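Long-range contacts in NADPH-flavin oxidoreductase (Helicobacter pylori, PDB 2H0U), which binds flavin mononucleotide and probably catalyses NAD(P)H-dependent flavin reduction, as a dimeric member of the nitroreductase family: residues A[81-87]-A[185-191]; A[22-26]-A[193-197]; A[10-14]-A[203-207]. All coordinates share one frame; numbering follows the deposited sequence.

Contact 1: residues A[81-87]-A[185-191]; sequences VIYLARK and EFGVSVM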
loop_
_atom_site.group_PDB
_atom_site.type_symbol
_atom_site.label_atom_id
_atom_site.label_comp_id
_atom_site.label_asym_id
_atom_site.label_seq_id
_atom_site.Cartn_x
_atom_site.Cartn_y
_atom_site.Cartn_z
ATOM N N VAL A 81 -12.237 6.679 7.652
ATOM C CA VAL A 81 -12.432 6.102 6.297
ATOM C C VAL A 81 -12.373 4.573 6.349
ATOM O O VAL A 81 -11.491 4.016 6.972
ATOM C CB VAL A 81 -11.419 6.694 5.254
ATOM C CG1 VAL A 81 -11.534 6.030 3.872
ATOM C CG2 VAL A 81 -11.613 8.229 5.146
ATOM N N ILE A 82 -13.346 3.909 5.711
ATOM C CA ILE A 82 -13.295 2.463 5.550
ATOM C C ILE A 82 -13.018 2.215 4.076
ATOM O O ILE A 82 -13.835 2.608 3.187
ATOM C CB ILE A 82 -14.622 1.785 5.960
ATOM C CG1 ILE A 82 -14.920 2.106 7.451
ATOM C CG2 ILE A 82 -14.545 0.256 5.680
ATOM C CD1 ILE A 82 -16.390 1.715 7.973
ATOM N N TYR A 83 -11.868 1.596 3.812
ATOM C CA TYR A 83 -11.458 1.279 2.433
ATOM C C TYR A 83 -12.013 -0.081 2.053
ATOM O O TYR A 83 -11.732 -1.060 2.729
ATOM C CB TYR A 83 -9.926 1.240 2.311
ATOM C CG TYR A 83 -9.313 2.589 2.626
ATOM C CD1 TYR A 83 -8.967 3.480 1.580
ATOM C CD2 TYR A 83 -9.059 2.959 3.950
ATOM C CE1 TYR A 83 -8.422 4.749 1.860
ATOM C CE2 TYR A 83 -8.474 4.238 4.253
ATOM C CZ TYR A 83 -8.159 5.094 3.206
ATOM O OH TYR A 83 -7.617 6.328 3.483
ATOM N N LEU A 84 -12.830 -0.117 1.005
ATOM C CA LEU A 84 -13.325 -1.378 0.442
ATOM C C LEU A 84 -12.523 -1.726 -0.805
ATOM O O LEU A 84 -12.045 -0.837 -1.530
ATOM C CB LEU A 84 -14.811 -1.288 0.073
ATOM C CG LEU A 84 -15.812 -0.662 1.073
ATOM C CD1 LEU A 84 -17.189 -0.613 0.352
ATOM C CD2 LEU A 84 -15.824 -1.427 2.424
ATOM N N ALA A 85 -12.352 -3.028 -1.012
ATOM C CA ALA A 85 -11.686 -3.588 -2.184
ATOM C C ALA A 85 -12.680 -4.529 -2.886
ATOM O O ALA A 85 -13.537 -5.181 -2.230
ATOM C CB ALA A 85 -10.447 -4.327 -1.765
ATOM N N ARG A 86 -12.670 -4.506 -4.215
ATOM C CA ARG A 86 -13.600 -5.355 -4.948
ATOM C C ARG A 86 -13.164 -6.824 -4.979
ATOM O O ARG A 86 -11.964 -7.153 -5.006
ATOM C CB ARG A 86 -13.760 -4.833 -6.375
ATOM C CG ARG A 86 -14.639 -3.598 -6.459
ATOM C CD ARG A 86 -14.849 -3.182 -7.898
ATOM N NE ARG A 86 -15.624 -1.939 -7.976
ATOM C CZ ARG A 86 -16.948 -1.883 -8.042
ATOM N NH1 ARG A 86 -17.664 -2.999 -7.998
ATOM N NH2 ARG A 86 -17.558 -0.693 -8.119
ATOM N N LYS A 87 -14.159 -7.690 -4.972
ATOM C CA LYS A 87 -13.993 -9.121 -5.061
ATOM C C LYS A 87 -14.120 -9.568 -6.507
ATOM O O LYS A 87 -14.894 -8.972 -7.273
ATOM C CB LYS A 87 -15.131 -9.777 -4.269
ATOM C CG LYS A 87 -15.006 -9.521 -2.787
ATOM C CD LYS A 87 -16.048 -10.231 -2.023
ATOM C CE LYS A 87 -15.689 -10.139 -0.537
ATOM N NZ LYS A 87 -16.758 -10.691 0.329
ATOM N N GLU A 185 -19.790 -8.057 -4.026
ATOM C CA GLU A 185 -18.999 -7.148 -4.850
ATOM C C GLU A 185 -17.744 -6.617 -4.148
ATOM O O GLU A 185 -16.770 -6.310 -4.820
ATOM C CB GLU A 185 -19.827 -5.924 -5.237
ATOM C CG GLU A 185 -21.021 -6.209 -6.138
ATOM C CD GLU A 185 -20.571 -6.674 -7.500
ATOM O OE1 GLU A 185 -19.729 -5.984 -8.126
ATOM O OE2 GLU A 185 -21.040 -7.745 -7.938
ATOM N N PHE A 186 -17.822 -6.441 -2.827
ATOM C CA PHE A 186 -16.753 -5.792 -2.027
ATOM C C PHE A 186 -16.510 -6.531 -0.730
ATOM O O PHE A 186 -17.407 -7.184 -0.185
ATOM C CB PHE A 186 -17.166 -4.372 -1.601
ATOM C CG PHE A 186 -17.249 -3.389 -2.722
ATOM C CD1 PHE A 186 -16.122 -2.705 -3.126
ATOM C CD2 PHE A 186 -18.472 -3.098 -3.326
ATOM C CE1 PHE A 186 -16.195 -1.775 -4.151
ATOM C CE2 PHE A 186 -18.548 -2.169 -4.363
ATOM C CZ PHE A 186 -17.412 -1.503 -4.755
ATOM N N GLY A 187 -15.316 -6.328 -0.182
ATOM C CA GLY A 187 -15.039 -6.694 1.200
ATOM C C GLY A 187 -14.361 -5.500 1.849
ATOM O O GLY A 187 -13.831 -4.609 1.157
ATOM N N VAL A 188 -14.369 -5.446 3.173
ATOM C CA VAL A 188 -13.594 -4.384 3.838
ATOM C C VAL A 188 -12.116 -4.730 3.753
ATOM O O VAL A 188 -11.709 -5.867 4.034
ATOM C CB VAL A 188 -14.027 -4.217 5.325
ATOM C CG1 VAL A 188 -13.107 -3.229 6.079
ATOM C CG2 VAL A 188 -15.515 -3.738 5.409
ATOM N N SER A 189 -11.319 -3.726 3.392
ATOM C CA SER A 189 -9.887 -3.911 3.179
ATOM C C SER A 189 -9.060 -3.428 4.364
ATOM O O SER A 189 -8.256 -4.192 4.926
ATOM C CB SER A 189 -9.447 -3.232 1.848
ATOM O OG SER A 189 -8.027 -3.293 1.745
ATOM N N VAL A 190 -9.282 -2.181 4.768
ATOM C CA VAL A 190 -8.479 -1.554 5.840
ATOM C C VAL A 190 -9.220 -0.272 6.222
ATOM O O VAL A 190 -10.198 0.100 5.533
ATOM C CB VAL A 190 -7.007 -1.306 5.375
ATOM C CG1 VAL A 190 -6.932 -0.284 4.198
ATOM C CG2 VAL A 190 -6.062 -0.977 6.558
HETATM N N MSE A 191 -8.837 0.348 7.335
HETATM C CA MSE A 191 -9.417 1.649 7.698
HETATM C C MSE A 191 -8.298 2.643 8.024
HETATM O O MSE A 191 -7.145 2.268 8.181
HETATM C CB MSE A 191 -10.374 1.515 8.890
HETATM C CG MSE A 191 -11.417 0.428 8.729
HETATM SE SE MSE A 191 -12.512 0.374 10.361
HETATM C CE MSE A 191 -13.579 -1.199 9.852
HETATM O O HOH W 1 -17.110 -5.849 -7.525
#
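Phe186 meets Arg86 and Leu84 with different parts of its ring. CZ of Phe186 lies 3.3 Å from CZ of Arg86, over one face of the guanidinium. The two planes are 44° apart, so this is a tilted contact and not a flat stack. The Arg86 chain runs extended from CG to NE beside the ring, with CG 3.3 Å from Phe186 CE1. At the edge of the guanidinium, NH1 makes a long salt bridge of 3.6 Å to Glu185 OE1. A water at the same edge accepts from Arg86 NH1 and donates to Glu185 OE1 and O. The Leu84 and Phe186 side chains cross at about a right angle, and Leu84 CD1 lies over one face of the ring.

These residues sit on neighbouring strands, 79-86 and 186-195, of the antiparallel sheet. Ser189 and Val190 both face Tyr83, which makes a classic beta bulge. Tyr83 O takes Ser189 N at 2.8 Å and Val190 N in a weak bond of 3.4 Å.

Val190 O accepts from Tyr83 N at 2.8 Å and also lies at the ring edge, in plane. With CG beside the backbone N (chi1 -62°), the ring lies along Val190, Tyr83 CB to Val190 CG1 3.9 Å. Helix 131-155 covers Tyr83 through Met146 and Met149. On the face with Phe186, Ile82 lies side by side with selenomethionine Met191, its CG1 4.1 Å from Met191 CG.

Contact 2: residues A[22-26]-A[193-197]; sequences NRRIS and CFGYR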
loop_
_atom_site.group_PDB
_atom_site.type_symbol
_atom_site.label_atom_id
_atom_site.label_comp_id
_atom_site.label_asym_id
_atom_site.label_seq_id
_atom_site.Cartn_x
_atom_site.Cartn_y
_atom_site.Cartn_z
ATOM N N ASN A 22 -11.473 19.373 19.369
ATOM C CA ASN A 22 -12.043 20.662 18.984
ATOM C C ASN A 22 -11.479 21.277 17.702
ATOM O O ASN A 22 -11.689 22.462 17.431
ATOM C CB ASN A 22 -11.903 21.663 20.129
ATOM C CG ASN A 22 -12.488 21.146 21.430
ATOM O OD1 ASN A 22 -11.801 21.101 22.459
ATOM N ND2 ASN A 22 -13.743 20.717 21.383
ATOM N N ARG A 23 -10.768 20.484 16.912
ATOM C CA ARG A 23 -10.230 21.003 15.671
ATOM C C ARG A 23 -10.610 20.020 14.583
ATOM O O ARG A 23 -10.254 18.856 14.672
ATOM C CB ARG A 23 -8.719 21.085 15.775
ATOM C CG ARG A 23 -8.131 22.111 14.888
ATOM C CD ARG A 23 -6.638 22.141 15.112
ATOM N NE ARG A 23 -6.004 22.598 13.895
ATOM C CZ ARG A 23 -4.700 22.562 13.673
ATOM N NH1 ARG A 23 -3.878 22.100 14.600
ATOM N NH2 ARG A 23 -4.232 22.998 12.521
ATOM N N ARG A 24 -11.353 20.457 13.575
ATOM C CA ARG A 24 -11.701 19.523 12.506
ATOM C C ARG A 24 -11.038 19.889 11.182
ATOM O O ARG A 24 -10.621 21.032 10.955
ATOM C CB ARG A 24 -13.214 19.332 12.366
ATOM C CG ARG A 24 -13.553 17.917 11.842
ATOM C CD ARG A 24 -14.973 17.444 12.251
ATOM N NE ARG A 24 -15.933 17.715 11.188
ATOM C CZ ARG A 24 -16.218 16.864 10.211
ATOM N NH1 ARG A 24 -15.627 15.673 10.182
ATOM N NH2 ARG A 24 -17.105 17.195 9.275
ATOM N N ILE A 25 -10.901 18.890 10.332
ATOM C CA ILE A 25 -10.331 19.102 9.010
ATOM C C ILE A 25 -11.382 19.908 8.251
ATOM O O ILE A 25 -12.567 19.585 8.310
ATOM C CB ILE A 25 -10.072 17.752 8.325
ATOM C CG1 ILE A 25 -9.085 16.952 9.180
ATOM C CG2 ILE A 25 -9.534 17.979 6.932
ATOM C CD1 ILE A 25 -8.964 15.426 8.761
ATOM N N SER A 26 -10.952 20.958 7.557
ATOM C CA SER A 26 -11.876 21.813 6.823
ATOM C C SER A 26 -12.491 21.062 5.642
ATOM O O SER A 26 -11.904 20.090 5.106
ATOM C CB SER A 26 -11.134 23.055 6.306
ATOM O OG SER A 26 -10.334 22.694 5.191
ATOM N N CYS A 193 -8.005 6.702 10.167
ATOM C CA CYS A 193 -8.637 7.919 10.671
ATOM C C CYS A 193 -7.735 9.092 10.432
ATOM O O CYS A 193 -6.514 8.932 10.281
ATOM C CB CYS A 193 -8.992 7.787 12.146
ATOM S SG CYS A 193 -7.628 7.597 13.259
ATOM N N PHE A 194 -8.340 10.277 10.376
ATOM C CA PHE A 194 -7.611 11.506 10.053
ATOM C C PHE A 194 -8.092 12.577 11.020
ATOM O O PHE A 194 -9.278 12.572 11.399
ATOM C CB PHE A 194 -7.946 11.945 8.613
ATOM C CG PHE A 194 -7.482 10.961 7.554
ATOM C CD1 PHE A 194 -6.235 11.132 6.942
ATOM C CD2 PHE A 194 -8.247 9.829 7.254
ATOM C CE1 PHE A 194 -5.762 10.187 5.983
ATOM C CE2 PHE A 194 -7.806 8.876 6.255
ATOM C CZ PHE A 194 -6.572 9.050 5.658
ATOM N N GLY A 195 -7.186 13.463 11.411
ATOM C CA GLY A 195 -7.539 14.621 12.247
ATOM C C GLY A 195 -6.302 15.327 12.716
ATOM O O GLY A 195 -5.239 15.206 12.109
ATOM N N TYR A 196 -6.427 16.062 13.816
ATOM C CA TYR A 196 -5.237 16.741 14.385
ATOM C C TYR A 196 -4.823 16.154 15.715
ATOM O O TYR A 196 -5.638 16.022 16.626
ATOM C CB TYR A 196 -5.513 18.234 14.527
ATOM C CG TYR A 196 -5.715 18.898 13.210
ATOM C CD1 TYR A 196 -4.621 19.313 12.455
ATOM C CD2 TYR A 196 -7.006 19.111 12.702
ATOM C CE1 TYR A 196 -4.800 19.926 11.227
ATOM C CE2 TYR A 196 -7.202 19.731 11.464
ATOM C CZ TYR A 196 -6.082 20.128 10.740
ATOM O OH TYR A 196 -6.231 20.771 9.544
ATOM N N ARG A 197 -3.535 15.848 15.840
ATOM C CA ARG A 197 -3.009 15.179 17.022
ATOM C C ARG A 197 -3.151 16.076 18.259
ATOM O O ARG A 197 -3.104 17.310 18.162
ATOM C CB ARG A 197 -1.511 14.817 16.832
ATOM C CG ARG A 197 -0.608 16.071 16.681
ATOM C CD ARG A 197 0.843 15.673 16.362
ATOM N NE ARG A 197 1.709 16.826 16.089
ATOM C CZ ARG A 197 2.369 17.550 17.000
ATOM N NH1 ARG A 197 2.269 17.302 18.299
ATOM N NH2 ARG A 197 3.124 18.563 16.590
HETATM O O HOH W 2 -8.971 16.276 15.086
HETATM O O HOH W 3 -8.097 21.543 7.780
#
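Arg23 crosses over one face of the Tyr196 ring, and contact begins at its first side-chain carbon. CB is 4.0 Å from Tyr196 CD2. CG lies anti to the backbone N (chi1 -154°), and the chain from there to NE is extended, which carries it across the ring. CD makes a CH-pi contact, 4.2 Å from the ring centroid. NE sits over the ring centre. CZ follows at 3.7 Å from the centroid, a cation-pi contact over the face. The guanidinium lies flat on the ring, with planes only 8° apart. NH1 is closest to CD1, and NH2 ends 3.4 Å from Tyr196 CE1.

The contact joins the loop before helix 27-38 to the chain at the end of strand 186-195. Ser26 is the N-cap of that helix, its OG bonded to Asp29 N. One water bridges Ser26 N and Tyr196 OH, lying in plane at the ring edge. A second water accepts from Tyr196 N and donates to Arg23 O.

Ile25 is buried. Its CD1 packs 3.6 Å from Phe194 CB, and its CG1 approaches Tyr196 CE2. The Phe194 ring in turn meets Trp30 of helix 27-38 edge-to-face.

Contact 3: residues A[10-14]-A[203-207]; sequences QHQRF and PKTRW. With FMN (flavin mononucleotide), chain B.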
loop_
_atom_site.group_PDB
_atom_site.type_symbol
_atom_site.label_atom_id
_atom_site.label_comp_id
_atom_site.label_asym_id
_atom_site.label_seq_id
_atom_site.Cartn_x
_atom_site.Cartn_y
_atom_site.Cartn_z
ATOM N N GLN A 10 8.543 12.262 6.765
ATOM C CA GLN A 10 8.333 10.876 7.127
ATOM C C GLN A 10 8.330 10.699 8.639
ATOM O O GLN A 10 7.812 9.699 9.130
ATOM C CB GLN A 10 9.422 9.972 6.510
ATOM C CG GLN A 10 9.628 10.166 4.988
ATOM C CD GLN A 10 8.345 10.133 4.156
ATOM O OE1 GLN A 10 7.496 9.249 4.310
ATOM N NE2 GLN A 10 8.197 11.131 3.264
ATOM N N HIS A 11 8.916 11.669 9.362
ATOM C CA HIS A 11 8.900 11.672 10.845
ATOM C C HIS A 11 7.649 12.369 11.383
ATOM O O HIS A 11 7.077 11.946 12.415
ATOM C CB HIS A 11 10.150 12.338 11.391
ATOM C CG HIS A 11 11.395 11.545 11.170
ATOM N ND1 HIS A 11 11.886 10.649 12.107
ATOM C CD2 HIS A 11 12.254 11.515 10.124
ATOM C CE1 HIS A 11 13.006 10.117 11.644
ATOM N NE2 HIS A 11 13.249 10.625 10.448
ATOM N N GLN A 12 7.234 13.427 10.677
ATOM C CA GLN A 12 5.958 14.100 10.940
ATOM C C GLN A 12 4.757 13.157 10.812
ATOM O O GLN A 12 3.818 13.233 11.599
ATOM C CB GLN A 12 5.797 15.322 10.027
ATOM C CG GLN A 12 4.524 16.134 10.244
ATOM C CD GLN A 12 4.438 17.378 9.349
ATOM O OE1 GLN A 12 5.460 17.982 9.018
ATOM N NE2 GLN A 12 3.210 17.787 8.987
ATOM N N ARG A 13 4.776 12.294 9.799
ATOM C CA ARG A 13 3.720 11.303 9.603
ATOM C C ARG A 13 3.974 10.210 10.649
ATOM O O ARG A 13 4.983 9.532 10.587
ATOM C CB ARG A 13 3.823 10.707 8.173
ATOM C CG ARG A 13 2.495 10.083 7.592
ATOM C CD ARG A 13 2.100 8.711 8.222
ATOM N NE ARG A 13 3.287 7.888 8.467
ATOM C CZ ARG A 13 3.419 6.984 9.433
ATOM N NH1 ARG A 13 2.397 6.714 10.234
ATOM N NH2 ARG A 13 4.591 6.373 9.598
ATOM N N PHE A 14 3.079 10.059 11.622
ATOM C CA PHE A 14 3.215 8.991 12.598
ATOM C C PHE A 14 1.814 8.506 12.918
ATOM O O PHE A 14 0.832 9.117 12.514
ATOM C CB PHE A 14 3.919 9.482 13.881
ATOM C CG PHE A 14 3.029 10.289 14.792
ATOM C CD1 PHE A 14 2.544 9.751 15.998
ATOM C CD2 PHE A 14 2.694 11.619 14.458
ATOM C CE1 PHE A 14 1.738 10.532 16.843
ATOM C CE2 PHE A 14 1.857 12.373 15.278
ATOM C CZ PHE A 14 1.388 11.847 16.463
ATOM N N PRO A 203 8.442 9.289 18.403
ATOM C CA PRO A 203 9.690 9.080 17.640
ATOM C C PRO A 203 9.687 7.715 16.909
ATOM O O PRO A 203 9.137 6.733 17.414
ATOM C CB PRO A 203 10.798 9.116 18.700
ATOM C CG PRO A 203 10.177 9.566 19.987
ATOM C CD PRO A 203 8.670 9.408 19.866
ATOM N N LYS A 204 10.301 7.659 15.740
ATOM C CA LYS A 204 10.335 6.436 14.946
ATOM C C LYS A 204 11.244 5.407 15.592
ATOM O O LYS A 204 12.324 5.757 16.092
ATOM C CB LYS A 204 10.852 6.743 13.538
ATOM C CG LYS A 204 9.880 7.492 12.709
ATOM C CD LYS A 204 8.906 6.516 12.014
ATOM C CE LYS A 204 7.856 7.263 11.146
ATOM N NZ LYS A 204 6.776 7.924 12.010
ATOM N N THR A 205 10.807 4.148 15.590
ATOM C CA THR A 205 11.701 3.028 15.844
ATOM C C THR A 205 11.592 2.096 14.659
ATOM O O THR A 205 10.495 1.623 14.333
ATOM C CB THR A 205 11.372 2.243 17.145
ATOM O OG1 THR A 205 9.964 1.945 17.197
ATOM C CG2 THR A 205 11.795 3.071 18.396
ATOM N N ARG A 206 12.716 1.848 14.020
ATOM C CA ARG A 206 12.757 0.993 12.813
ATOM C C ARG A 206 14.026 0.168 12.816
ATOM O O ARG A 206 15.012 0.559 13.459
ATOM C CB ARG A 206 12.750 1.864 11.528
ATOM C CG ARG A 206 11.428 2.611 11.206
ATOM C CD ARG A 206 10.246 1.652 10.984
ATOM N NE ARG A 206 9.054 2.395 10.548
ATOM C CZ ARG A 206 8.224 3.035 11.364
ATOM N NH1 ARG A 206 8.384 2.987 12.678
ATOM N NH2 ARG A 206 7.209 3.712 10.856
ATOM N N TRP A 207 14.048 -0.934 12.062
ATOM C CA TRP A 207 15.319 -1.590 11.757
ATOM C C TRP A 207 16.290 -0.596 11.116
ATOM O O TRP A 207 15.865 0.307 10.404
ATOM C CB TRP A 207 15.160 -2.748 10.779
ATOM C CG TRP A 207 14.486 -3.972 11.335
ATOM C CD1 TRP A 207 13.282 -4.487 10.926
ATOM C CD2 TRP A 207 14.971 -4.852 12.353
ATOM N NE1 TRP A 207 12.977 -5.628 11.638
ATOM C CE2 TRP A 207 13.999 -5.878 12.522
ATOM C CE3 TRP A 207 16.140 -4.897 13.137
ATOM C CZ2 TRP A 207 14.150 -6.900 13.458
ATOM C CZ3 TRP A 207 16.285 -5.935 14.051
ATOM C CH2 TRP A 207 15.304 -6.921 14.199
HETATM N N1 FMN B . -2.467 1.290 15.315
HETATM C C2 FMN B . -3.516 1.077 16.199
HETATM O O2 FMN B . -3.459 1.579 17.314
HETATM N N3 FMN B . -4.584 0.286 15.865
HETATM C C4 FMN B . -4.620 -0.329 14.639
HETATM O O4 FMN B . -5.640 -0.915 14.287
HETATM C C4A FMN B . -3.536 -0.144 13.753
HETATM N N5 FMN B . -3.550 -0.753 12.522
HETATM C C5A FMN B . -2.552 -0.508 11.593
HETATM C C6 FMN B . -2.652 -1.145 10.339
HETATM C C7 FMN B . -1.634 -0.903 9.404
HETATM C C7M FMN B . -1.915 -1.254 7.971
HETATM C C8 FMN B . -0.522 -0.093 9.708
HETATM C C8M FMN B . 0.401 0.380 8.578
HETATM C C9 FMN B . -0.446 0.519 10.950
HETATM C C9A FMN B . -1.456 0.295 11.909
HETATM N N10 FMN B . -1.388 0.882 13.180
HETATM C C10 FMN B . -2.462 0.682 14.083
HETATM C "C1'" FMN B . -0.245 1.756 13.605
HETATM C "C2'" FMN B . 1.080 0.988 13.705
HETATM O "O2'" FMN B . 1.201 0.485 15.015
HETATM C "C3'" FMN B . 2.200 1.990 13.399
HETATM O "O3'" FMN B . 2.079 2.458 12.070
HETATM C "C4'" FMN B . 3.618 1.440 13.512
HETATM O "O4'" FMN B . 3.850 1.111 14.871
HETATM C "C5'" FMN B . 4.719 2.399 13.018
HETATM O "O5'" FMN B . 4.626 3.592 13.817
HETATM P P FMN B . 4.393 5.007 13.104
HETATM O O1P FMN B . 3.178 4.840 12.229
HETATM O O2P FMN B . 4.142 6.012 14.227
HETATM O O3P FMN B . 5.603 5.394 12.293
HETATM O O HOH W 4 7.730 9.855 13.841
HETATM O O HOH W 5 10.639 10.425 14.508
#
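Lys204 reaches from the loop after strand 186-195 to the end of helix 3-12. Its backbone N donates to a water that also bonds His11 ND1, in the plane of the imidazole. CG is 3.8 Å from the same ND1. Bends at chi2 (-86°) and chi4 (-75°) bring CE to 3.2 Å from Gln10 O and place NZ among three oxygens. NZ donates to Arg13 O at 2.8 Å, in the carbonyl plane, and to phosphate O3P of the flavin mononucleotide, also at 2.8 Å. The third is a water near His11 O. By bonding both Arg13 O and O3P, Lys204 links the end of helix 3-12 to the phosphate. Arg13 adds two more bonds: NH1 binds O1P at 2.8 Å, and NH2 binds O3P at 3.0 Å.

Thr205 O takes NH1 of Arg206 at 3.0 Å. It lies in the guanidinium plane, although NH1 sits above the carbonyl plane; the bond would limit rotation of the group. Arg206 then points NH2 at O3P, 2.7 Å away, with a nearly straight bond of 166°. Lys204 CD lies over one face of this guanidinium, toward its rim. Arg206 NE donates to Ala40 O of the second subunit. O3P therefore has three cationic donors, whose positive charge the phosphate would probably balance.

Trp207 NE1 bonds Tyr95 OH of the second subunit. Lys17 NZ and the backbone N of Ala15, Glu164 and Gly165 also bond the cofactor. Basic side chains round the cofactor phosphate at a subunit interface form the phosphate end of the flavin site in this nitroreductase-family dimer.

How the contacts relate
Contacts 1 and 2 share strand 186-195 and lie about 23 Å apart, centre to centre. They meet where the Phe194 ring packs on Tyr83 and Val81, with Tyr83 OH 3.6 Å from Phe194 CZ. Contact 3 stands off the sheet. It touches contact 2 through Arg197 CD and Phe14 CE2, 3.6 Å apart, but its nearest atoms are about 11 Å from contact 1. Contact 3 holds the cofactor phosphate directly. In contact 1, the Val190 side chain is about 4 Å from the same cofactor, near the C7M end of its ring system. Contact 2 is more remote, its Phe194 side chain about 12 Å away. Along the chain, 10-14/203-207 encloses 22-26/193-197, which encloses 81-87/185-191.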